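Local coordinates for protein endoglucanase (Clostridium thermocellum, PDB 2C4X) that probably hydrolyses cellulose as the full-length enzyme, this piece being its C-terminal PKD domain and its CBM44 carbohydrate-binding module, which recognises xyloglucan and beta-glucan chains, at residues D99-N104 and A131-R136; M166-W171 and D248-L253; N198-G203 and N213-T218. The protein carries 1 engineered substitution. All coordinates share one frame; numbering follows the deposited sequence.

In the fold
The three contacts run across the CBM44 beta-sandwich, from a calcium site to its far edge. Contact 1 joins two loops; its centre is about 9 Å from that of contact 2, and both use one calcium ion. Contact 2 pairs strands 165-172 and 241-251 within one five-stranded sheet. Contact 3, about 10 Å further on and about 19 Å from contact 1, centre to centre, starts from the next strand, 211-218, and crosses to strand 198-203 of the opposing sheet. Contact 1 closes first along the chain, and both segments of contact 3 lie between those of contact 2. Calcium thus joins both loops to strand 241-251 through Asp248, and neighbouring strands lead to the second sheet.

Contact 1. Residues D99-N104 and A131-R136; sequences DNSKFN and AFKGER. With CA (calcium ion), chain C; EDO (1,2-ethanediol), chain E.
Asp99 and Lys133 face each other beside a calcium ion that both help to bind, their side chains crossing at about a right angle. The extended first torsion of Asp99 (chi1 -176°) sends the carboxylate across to the other loop. OD2 of Asp99 binds the metal at 2.5 Å, close to the carbonyl oxygen of Lys133, which coordinates it as well. OD1 turns back to its own loop. There the hydroxyl OG of Ser101 meets the syn lone pair of Asp99 OD1 at 2.6 Å, while the Ser101 N-H reaches the same oxygen from above the carboxylate plane, closing an Asx turn. These two bonds restrain the rotation of the group that carries the metal ligand.

The aliphatic part of Lys133 lies against the acid, with CB of Lys133 3.5 Å from CG of Asp99. A bend at chi3 (-67°) brings CE of Lys133 to 3.4 Å from OD1 of Asp99, whereas the salt bridge from Lys133 NZ to that oxygen is long, 3.9 Å. The ammonium instead finds two waters, one of which also donates to Ser101 OG. Gly134, at positive phi and without a side chain, lets its backbone lie close beside CB of Asp99.

Asn104 O and Arg136 O each bind the calcium at 2.4 Å; the Arg136 side chain leads away to Asn126. The Asn104 amide ties its loop together, ND2 giving a bond to Ser101 O. Glu106 and both carboxylate oxygens of Asp248 complete seven ligand atoms. No direct hydrogen bond joins segments 99-104 and 131-136; the shared calcium, helped by Glu106, which also accepts from the Glu135 N-H, is their principal polar link, and its charge probably offsets the crowding of oxygens that would otherwise repel.

Contact 2. Residues M166-W171 and D248-L253; sequences MTFRIW and DAIDWL. With CA (calcium ion), chain C.
Thr167 and Asp251 form a hydrogen-bonded antiparallel pair, with Thr167 N to Asp251 O at 2.8 Å and the return bond from Asp251 N to Thr167 O at 3.0 Å. Asp248 N donates to Arg169 O, while the reverse bond is weak.

Apolar contacts gather on the face carrying Phe168. Ile250 lays its branch CG2 over one face of the Phe168 ring, 4.2 Å from the centroid, a CH-pi contact. Beside it, CG of Met166, present as selenomethionine, touches CE3 of Trp252 at 3.7 Å. Phe168 and Met166 also pack on strand 229-238 of the opposing sheet.

Polar interactions centre on Arg169. A bend at chi2 (87°) folds its chain along the strands, and NH1 of Arg169 donates to Ala249 O at 2.8 Å, nearly in the guanidinium plane. CG2 of Thr167 covers that group's centre from one face, Glu214 pairs with NE, and a water links NH1 to Asp251 OD2, while Asp251 OD1 accepts from the backbone N-H of Lys102.

Asp248 binds calcium through both carboxylate oxygens, and OD2 also accepts from the Phe132 N-H, tying this strand to loop 131-136. Adjacent antiparallel strands, with an apolar inner face and a calcium ligand, Asp248, fit the beta-sandwich of this carbohydrate-binding module.

Contact 3. Residues N198-G203 and N213-T218; sequences NSTWKG and NEITLT
This is packing between the two sheets of the beta-sandwich, at its border: strands 198-203 and 211-218 are each the outermost strand of their sheet, and Thr200 meets Ile215, Thr216 and Leu217 across the interface. The touching parts run about 160° apart, yet no backbone-to-backbone hydrogen bond joins them, and side chains do the work.

Threonine suits the central place because its two branches serve different partners. With OG1 beside the backbone nitrogen (chi1 -57°), the hydroxyl of Thr200 donates to Thr216 O at 2.7 Å, in the carbonyl plane and on a lone pair. The methyl CG2 of Thr200 slides past CG2 of Ile215 at 3.5 Å. On the other flank, CD1 of Leu217 reaches 3.6 Å from the carbonyl carbon of Ser199 and lies near the Thr200 hydroxyl.

Lys202 adds its aliphatic stem, CG lying 4.1 Å from CD1 of Ile215, and a bend at chi2 carries the chain toward a water shared with Glu214 O, though the lysine's bond to it is weak. Methyl branches thus pack the border strands together. Backbones of Ile215 and Leu217 bond to strand 165-172; the one direct hydrogen bond between the segments takes up the intervening Thr216 O.

Contact 1. Residues D99-N104 and A131-R136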
loop_
_atom_site.group_PDB
_atom_site.type_symbol
_atom_site.label_atom_id
_atom_site.label_comp_id
_atom_site.label_asym_id
_atom_site.label_seq_id
_atom_site.Cartn_x
_atom_site.Cartn_y
_atom_site.Cartn_z
ATOM N N ASP A 99 -5.597 -7.008 8.757
ATOM C CA ASP A 99 -5.401 -6.643 7.361
ATOM C C ASP A 99 -6.775 -6.344 6.774
ATOM O O ASP A 99 -7.586 -7.252 6.581
ATOM C CB ASP A 99 -4.734 -7.810 6.624
ATOM C CG ASP A 99 -4.392 -7.497 5.171
ATOM O OD1 ASP A 99 -4.755 -6.424 4.643
ATOM O OD2 ASP A 99 -3.746 -8.363 4.544
ATOM N N ASN A 100 -7.035 -5.063 6.521
ATOM C CA ASN A 100 -8.315 -4.613 5.973
ATOM C C ASN A 100 -8.293 -4.453 4.443
ATOM O O ASN A 100 -9.166 -3.793 3.869
ATOM C CB ASN A 100 -8.765 -3.308 6.653
ATOM C CG ASN A 100 -9.007 -3.475 8.148
ATOM O OD1 ASN A 100 -8.602 -2.625 8.960
ATOM N ND2 ASN A 100 -9.673 -4.570 8.525
ATOM N N SER A 101 -7.301 -5.059 3.793
ATOM C CA SER A 101 -7.190 -5.034 2.332
ATOM C C SER A 101 -8.412 -5.655 1.670
ATOM O O SER A 101 -9.082 -6.513 2.258
ATOM C CB SER A 101 -5.946 -5.794 1.875
ATOM O OG SER A 101 -4.769 -5.154 2.327
ATOM N N LYS A 102 -8.692 -5.215 0.447
ATOM C CA LYS A 102 -9.729 -5.821 -0.391
ATOM C C LYS A 102 -9.524 -7.334 -0.494
ATOM O O LYS A 102 -10.479 -8.103 -0.379
ATOM C CB LYS A 102 -9.753 -5.170 -1.787
ATOM C CG LYS A 102 -10.254 -3.713 -1.800
ATOM C CD LYS A 102 -11.748 -3.632 -1.518
ATOM C CE LYS A 102 -12.270 -2.211 -1.580
ATOM N NZ LYS A 102 -11.784 -1.385 -0.440
ATOM N N PHE A 103 -8.280 -7.753 -0.712
ATOM C CA PHE A 103 -7.912 -9.167 -0.613
ATOM C C PHE A 103 -6.844 -9.342 0.457
ATOM O O PHE A 103 -5.662 -9.071 0.235
ATOM C CB PHE A 103 -7.495 -9.731 -1.971
ATOM C CG PHE A 103 -8.652 -9.923 -2.909
ATOM C CD1 PHE A 103 -9.444 -11.073 -2.826
ATOM C CD2 PHE A 103 -8.977 -8.946 -3.844
ATOM C CE1 PHE A 103 -10.534 -11.257 -3.677
ATOM C CE2 PHE A 103 -10.069 -9.120 -4.709
ATOM C CZ PHE A 103 -10.850 -10.274 -4.615
ATOM N N ASN A 104 -7.298 -9.772 1.632
ATOM C CA ASN A 104 -6.469 -9.810 2.837
ATOM C C ASN A 104 -6.148 -11.222 3.307
ATOM O O ASN A 104 -5.203 -11.430 4.083
ATOM C CB ASN A 104 -7.141 -9.009 3.958
ATOM C CG ASN A 104 -8.553 -9.492 4.263
ATOM O OD1 ASN A 104 -8.749 -10.594 4.786
ATOM N ND2 ASN A 104 -9.543 -8.659 3.951
ATOM N N ALA A 131 3.235 -13.395 5.354
ATOM C CA ALA A 131 2.150 -12.474 5.038
ATOM C C ALA A 131 2.711 -11.068 4.988
ATOM O O ALA A 131 3.723 -10.778 5.640
ATOM C CB ALA A 131 1.045 -12.571 6.072
ATOM N N PHE A 132 2.075 -10.203 4.200
ATOM C CA PHE A 132 2.481 -8.803 4.141
ATOM C C PHE A 132 1.808 -8.012 5.262
ATOM O O PHE A 132 2.432 -7.156 5.892
ATOM C CB PHE A 132 2.183 -8.173 2.765
ATOM C CG PHE A 132 2.559 -6.723 2.684
ATOM C CD1 PHE A 132 3.893 -6.348 2.529
ATOM C CD2 PHE A 132 1.589 -5.732 2.806
ATOM C CE1 PHE A 132 4.255 -5.000 2.483
ATOM C CE2 PHE A 132 1.938 -4.382 2.771
ATOM C CZ PHE A 132 3.275 -4.014 2.600
ATOM N N LYS A 133 0.529 -8.299 5.489
ATOM C CA LYS A 133 -0.234 -7.716 6.586
ATOM C C LYS A 133 -1.111 -8.786 7.200
ATOM O O LYS A 133 -1.633 -9.645 6.489
ATOM C CB LYS A 133 -1.121 -6.574 6.097
ATOM C CG LYS A 133 -0.496 -5.204 6.176
ATOM C CD LYS A 133 -1.565 -4.115 6.101
ATOM C CE LYS A 133 -2.248 -4.076 4.738
ATOM N NZ LYS A 133 -3.158 -2.888 4.632
ATOM N N GLY A 134 -1.282 -8.728 8.516
ATOM C CA GLY A 134 -2.085 -9.712 9.218
ATOM C C GLY A 134 -1.305 -10.999 9.360
ATOM O O GLY A 134 -0.071 -11.007 9.269
ATOM N N GLU A 135 -2.022 -12.095 9.563
ATOM C CA GLU A 135 -1.371 -13.368 9.811
ATOM C C GLU A 135 -1.304 -14.266 8.574
ATOM O O GLU A 135 -0.541 -15.229 8.551
ATOM C CB GLU A 135 -2.043 -14.085 10.983
ATOM C CG GLU A 135 -1.867 -13.369 12.332
ATOM C CD GLU A 135 -2.863 -13.831 13.378
ATOM O OE1 GLU A 135 -3.976 -14.255 12.996
ATOM O OE2 GLU A 135 -2.541 -13.767 14.587
ATOM N N ARG A 136 -2.066 -13.927 7.535
ATOM C CA ARG A 136 -2.237 -14.835 6.397
ATOM C C ARG A 136 -2.066 -14.178 5.029
ATOM O O ARG A 136 -2.168 -12.965 4.897
ATOM C CB ARG A 136 -3.604 -15.519 6.469
ATOM C CG ARG A 136 -3.776 -16.433 7.665
ATOM C CD ARG A 136 -5.143 -17.075 7.680
ATOM N NE ARG A 136 -5.186 -18.140 8.674
ATOM C CZ ARG A 136 -4.872 -19.411 8.438
ATOM N NH1 ARG A 136 -4.495 -19.806 7.223
ATOM N NH2 ARG A 136 -4.941 -20.293 9.431
HETATM CA CA CA C . -3.075 -10.739 4.917
HETATM C C1 EDO E . -11.096 -13.689 1.187
HETATM O O1 EDO E . -9.954 -14.517 1.470
HETATM C C2 EDO E . -10.653 -12.385 0.538
HETATM O O2 EDO E . -9.562 -11.839 1.276
HETATM O O HOH W 1 -5.988 -2.290 5.295
HETATM O O HOH W 2 -3.544 -2.488 2.113
#

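Contact 2. Residues M166-W171 and D248-L253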
loop_
_atom_site.group_PDB
_atom_site.type_symbol
_atom_site.label_atom_id
_atom_site.label_comp_id
_atom_site.label_asym_id
_atom_site.label_seq_id
_atom_site.Cartn_x
_atom_site.Cartn_y
_atom_site.Cartn_z
HETATM N N MSE A 166 -4.921 -0.434 -8.359
HETATM C CA MSE A 166 -4.759 -1.562 -7.449
HETATM C C MSE A 166 -3.311 -1.648 -6.988
HETATM O O MSE A 166 -2.395 -1.398 -7.773
HETATM C CB MSE A 166 -5.120 -2.868 -8.161
HETATM C CG MSE A 166 -6.589 -3.046 -8.502
HETATM SE SE MSE A 166 -6.790 -4.119 -10.143
HETATM C CE MSE A 166 -6.564 -2.630 -11.411
ATOM N N THR A 167 -3.118 -2.029 -5.725
ATOM C CA THR A 167 -1.794 -2.287 -5.169
ATOM C C THR A 167 -1.652 -3.768 -4.814
ATOM O O THR A 167 -2.449 -4.306 -4.044
ATOM C CB THR A 167 -1.547 -1.408 -3.910
ATOM O OG1 THR A 167 -1.600 -0.030 -4.284
ATOM C CG2 THR A 167 -0.196 -1.696 -3.285
ATOM N N PHE A 168 -0.640 -4.417 -5.391
ATOM C CA PHE A 168 -0.333 -5.822 -5.114
ATOM C C PHE A 168 0.919 -5.885 -4.247
ATOM O O PHE A 168 1.828 -5.068 -4.412
ATOM C CB PHE A 168 -0.046 -6.584 -6.414
ATOM C CG PHE A 168 -1.217 -6.680 -7.361
ATOM C CD1 PHE A 168 -1.638 -5.568 -8.105
ATOM C CD2 PHE A 168 -1.868 -7.898 -7.546
ATOM C CE1 PHE A 168 -2.713 -5.662 -9.001
ATOM C CE2 PHE A 168 -2.943 -8.013 -8.440
ATOM C CZ PHE A 168 -3.365 -6.892 -9.175
ATOM N N ARG A 169 0.968 -6.846 -3.328
ATOM C CA ARG A 169 2.208 -7.172 -2.620
ATOM C C ARG A 169 2.629 -8.605 -2.937
ATOM O O ARG A 169 1.875 -9.553 -2.707
ATOM C CB ARG A 169 2.074 -6.952 -1.104
ATOM C CG ARG A 169 2.120 -5.492 -0.699
ATOM C CD ARG A 169 0.752 -4.827 -0.738
ATOM N NE ARG A 169 0.824 -3.455 -0.222
ATOM C CZ ARG A 169 -0.211 -2.763 0.253
ATOM N NH1 ARG A 169 -1.424 -3.303 0.296
ATOM N NH2 ARG A 169 -0.032 -1.526 0.702
ATOM N N ILE A 170 3.835 -8.750 -3.476
ATOM C CA ILE A 170 4.302 -10.031 -3.994
ATOM C C ILE A 170 5.705 -10.313 -3.473
ATOM O O ILE A 170 6.627 -9.535 -3.707
ATOM C CB ILE A 170 4.294 -10.050 -5.564
ATOM C CG1 ILE A 170 2.959 -9.531 -6.114
ATOM C CG2 ILE A 170 4.583 -11.454 -6.111
ATOM C CD1 ILE A 170 2.975 -9.199 -7.619
ATOM N N TRP A 171 5.850 -11.421 -2.756
ATOM C CA TRP A 171 7.148 -11.875 -2.272
ATOM C C TRP A 171 7.760 -12.772 -3.340
ATOM O O TRP A 171 7.247 -13.852 -3.625
ATOM C CB TRP A 171 6.984 -12.641 -0.953
ATOM C CG TRP A 171 8.246 -12.780 -0.136
ATOM C CD1 TRP A 171 8.658 -11.958 0.874
ATOM C CD2 TRP A 171 9.245 -13.807 -0.247
ATOM N NE1 TRP A 171 9.852 -12.400 1.394
ATOM C CE2 TRP A 171 10.236 -13.533 0.725
ATOM C CE3 TRP A 171 9.402 -14.928 -1.076
ATOM C CZ2 TRP A 171 11.370 -14.343 0.895
ATOM C CZ3 TRP A 171 10.530 -15.733 -0.910
ATOM C CH2 TRP A 171 11.499 -15.435 0.072
ATOM N N ASP A 248 -0.223 -11.162 -1.045
ATOM C CA ASP A 248 -1.077 -10.724 0.059
ATOM C C ASP A 248 -1.446 -9.275 -0.105
ATOM O O ASP A 248 -0.767 -8.536 -0.818
ATOM C CB ASP A 248 -0.378 -10.917 1.417
ATOM C CG ASP A 248 -1.334 -10.785 2.597
ATOM O OD1 ASP A 248 -2.560 -10.953 2.404
ATOM O OD2 ASP A 248 -0.871 -10.513 3.730
ATOM N N ALA A 249 -2.533 -8.890 0.561
ATOM C CA ALA A 249 -2.909 -7.491 0.751
ATOM C C ALA A 249 -3.073 -6.737 -0.569
ATOM O O ALA A 249 -2.577 -5.611 -0.723
ATOM C CB ALA A 249 -1.916 -6.781 1.685
ATOM N N ILE A 250 -3.764 -7.370 -1.517
ATOM C CA ILE A 250 -4.186 -6.685 -2.744
ATOM C C ILE A 250 -5.287 -5.700 -2.360
ATOM O O ILE A 250 -6.279 -6.072 -1.719
ATOM C CB ILE A 250 -4.675 -7.660 -3.835
ATOM C CG1 ILE A 250 -3.608 -8.727 -4.112
ATOM C CG2 ILE A 250 -5.012 -6.901 -5.117
ATOM C CD1 ILE A 250 -4.107 -9.900 -4.950
ATOM N N ASP A 251 -5.091 -4.438 -2.722
ATOM C CA ASP A 251 -5.909 -3.367 -2.174
ATOM C C ASP A 251 -6.171 -2.247 -3.172
ATOM O O ASP A 251 -5.361 -1.986 -4.067
ATOM C CB ASP A 251 -5.230 -2.794 -0.922
ATOM C CG ASP A 251 -6.217 -2.194 0.056
ATOM O OD1 ASP A 251 -7.437 -2.441 -0.088
ATOM O OD2 ASP A 251 -5.770 -1.481 0.980
ATOM N N TRP A 252 -7.318 -1.597 -3.005
ATOM C CA TRP A 252 -7.671 -0.404 -3.770
ATOM C C TRP A 252 -8.738 0.372 -3.008
ATOM O O TRP A 252 -9.283 -0.122 -2.014
ATOM C CB TRP A 252 -8.149 -0.753 -5.188
ATOM C CG TRP A 252 -9.372 -1.620 -5.225
ATOM C CD1 TRP A 252 -10.679 -1.205 -5.153
ATOM C CD2 TRP A 252 -9.409 -3.050 -5.334
ATOM N NE1 TRP A 252 -11.520 -2.293 -5.208
ATOM C CE2 TRP A 252 -10.769 -3.436 -5.322
ATOM C CE3 TRP A 252 -8.423 -4.044 -5.445
ATOM C CZ2 TRP A 252 -11.171 -4.775 -5.411
ATOM C CZ3 TRP A 252 -8.824 -5.377 -5.538
ATOM C CH2 TRP A 252 -10.187 -5.726 -5.520
ATOM N N LEU A 253 -9.031 1.580 -3.490
ATOM C CA LEU A 253 -10.009 2.464 -2.872
ATOM C C LEU A 253 -11.380 2.388 -3.531
ATOM O O LEU A 253 -11.487 2.248 -4.747
ATOM C CB LEU A 253 -9.511 3.913 -2.918
ATOM C CG LEU A 253 -8.360 4.333 -1.997
ATOM C CD1 LEU A 253 -7.670 5.584 -2.542
ATOM C CD2 LEU A 253 -8.846 4.564 -0.567
HETATM CA CA CA C . -3.075 -10.739 4.917
HETATM O O HOH W 3 -3.994 1.001 -4.549
HETATM O O HOH W 2 -3.544 -2.488 2.113
#

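Contact 3. Residues N198-G203 and N213-T218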
loop_
_atom_site.group_PDB
_atom_site.type_symbol
_atom_site.label_atom_id
_atom_site.label_comp_id
_atom_site.label_asym_id
_atom_site.label_seq_id
_atom_site.Cartn_x
_atom_site.Cartn_y
_atom_site.Cartn_z
ATOM N N ASN A 198 -4.138 -5.161 -19.521
ATOM C CA ASN A 198 -3.470 -4.155 -18.694
ATOM C C ASN A 198 -2.573 -4.862 -17.701
ATOM O O ASN A 198 -3.025 -5.772 -17.000
ATOM C CB ASN A 198 -4.500 -3.304 -17.950
ATOM C CG ASN A 198 -5.551 -2.737 -18.879
ATOM O OD1 ASN A 198 -5.335 -1.709 -19.509
ATOM N ND2 ASN A 198 -6.684 -3.425 -18.994
ATOM N N SER A 199 -1.305 -4.461 -17.632
ATOM C CA SER A 199 -0.377 -5.126 -16.721
ATOM C C SER A 199 0.757 -4.213 -16.284
ATOM O O SER A 199 1.026 -3.191 -16.913
ATOM C CB SER A 199 0.202 -6.394 -17.361
ATOM O OG SER A 199 1.209 -6.071 -18.302
ATOM N N THR A 200 1.428 -4.596 -15.209
ATOM C CA THR A 200 2.634 -3.895 -14.798
ATOM C C THR A 200 3.809 -4.865 -14.889
ATOM O O THR A 200 4.081 -5.641 -13.973
ATOM C CB THR A 200 2.471 -3.257 -13.413
ATOM O OG1 THR A 200 1.335 -2.383 -13.447
ATOM C CG2 THR A 200 3.719 -2.439 -13.031
ATOM N N TRP A 201 4.486 -4.812 -16.030
ATOM C CA TRP A 201 5.561 -5.734 -16.347
ATOM C C TRP A 201 6.817 -5.397 -15.537
ATOM O O TRP A 201 7.295 -4.259 -15.559
ATOM C CB TRP A 201 5.846 -5.689 -17.850
ATOM C CG TRP A 201 6.764 -6.760 -18.328
ATOM C CD1 TRP A 201 6.418 -8.018 -18.739
ATOM C CD2 TRP A 201 8.193 -6.674 -18.448
ATOM N NE1 TRP A 201 7.543 -8.717 -19.119
ATOM C CE2 TRP A 201 8.646 -7.921 -18.941
ATOM C CE3 TRP A 201 9.131 -5.661 -18.196
ATOM C CZ2 TRP A 201 9.997 -8.187 -19.182
ATOM C CZ3 TRP A 201 10.479 -5.928 -18.432
ATOM C CH2 TRP A 201 10.896 -7.181 -18.923
ATOM N N LYS A 202 7.319 -6.390 -14.801
ATOM C CA LYS A 202 8.583 -6.278 -14.066
ATOM C C LYS A 202 9.518 -7.403 -14.484
ATOM O O LYS A 202 9.173 -8.577 -14.352
ATOM C CB LYS A 202 8.355 -6.364 -12.551
ATOM C CG LYS A 202 7.538 -5.233 -11.954
ATOM C CD LYS A 202 8.302 -3.915 -11.959
ATOM C CE LYS A 202 7.577 -2.862 -11.127
ATOM N NZ LYS A 202 7.972 -1.473 -11.504
ATOM N N GLY A 203 10.690 -7.047 -14.994
ATOM C CA GLY A 203 11.728 -8.032 -15.281
ATOM C C GLY A 203 12.270 -8.606 -13.986
ATOM O O GLY A 203 12.300 -7.922 -12.955
ATOM N N ASN A 213 7.476 -7.086 -2.716
ATOM C CA ASN A 213 7.449 -6.083 -3.767
ATOM C C ASN A 213 6.056 -5.493 -3.882
ATOM O O ASN A 213 5.077 -6.219 -4.088
ATOM C CB ASN A 213 7.851 -6.686 -5.116
ATOM C CG ASN A 213 9.305 -7.093 -5.163
ATOM O OD1 ASN A 213 10.131 -6.395 -5.743
ATOM N ND2 ASN A 213 9.630 -8.220 -4.545
ATOM N N GLU A 214 5.979 -4.176 -3.744
ATOM C CA GLU A 214 4.726 -3.468 -3.885
ATOM C C GLU A 214 4.618 -2.944 -5.318
ATOM O O GLU A 214 5.409 -2.100 -5.741
ATOM C CB GLU A 214 4.638 -2.345 -2.847
ATOM C CG GLU A 214 3.270 -1.707 -2.735
ATOM C CD GLU A 214 3.101 -0.917 -1.454
ATOM O OE1 GLU A 214 3.001 0.327 -1.548
ATOM O OE2 GLU A 214 3.070 -1.535 -0.363
ATOM N N ILE A 215 3.657 -3.483 -6.064
ATOM C CA ILE A 215 3.470 -3.151 -7.479
ATOM C C ILE A 215 2.041 -2.654 -7.697
ATOM O O ILE A 215 1.080 -3.315 -7.302
ATOM C CB ILE A 215 3.763 -4.374 -8.403
ATOM C CG1 ILE A 215 5.156 -4.947 -8.131
ATOM C CG2 ILE A 215 3.632 -3.992 -9.880
ATOM C CD1 ILE A 215 5.371 -6.363 -8.667
ATOM N N THR A 216 1.904 -1.474 -8.297
ATOM C CA THR A 216 0.578 -0.932 -8.597
ATOM C C THR A 216 0.170 -1.155 -10.052
ATOM O O THR A 216 1.014 -1.348 -10.936
ATOM C CB THR A 216 0.450 0.573 -8.268
ATOM O OG1 THR A 216 1.306 1.325 -9.131
ATOM C CG2 THR A 216 0.798 0.858 -6.804
ATOM N N LEU A 217 -1.137 -1.099 -10.286
ATOM C CA LEU A 217 -1.705 -1.289 -11.614
ATOM C C LEU A 217 -3.002 -0.493 -11.723
ATOM O O LEU A 217 -3.864 -0.592 -10.850
ATOM C CB LEU A 217 -1.968 -2.779 -11.846
ATOM C CG LEU A 217 -2.756 -3.180 -13.096
ATOM C CD1 LEU A 217 -1.990 -2.845 -14.354
ATOM C CD2 LEU A 217 -3.089 -4.639 -13.042
ATOM N N THR A 218 -3.135 0.301 -12.783
ATOM C CA THR A 218 -4.366 1.054 -13.018
ATOM C C THR A 218 -5.198 0.454 -14.149
ATOM O O THR A 218 -4.687 0.221 -15.257
ATOM C CB THR A 218 -4.079 2.546 -13.308
ATOM O OG1 THR A 218 -3.290 3.083 -12.248
ATOM C CG2 THR A 218 -5.373 3.354 -13.411
HETATM O O HOH W 4 7.316 -1.217 -8.211
#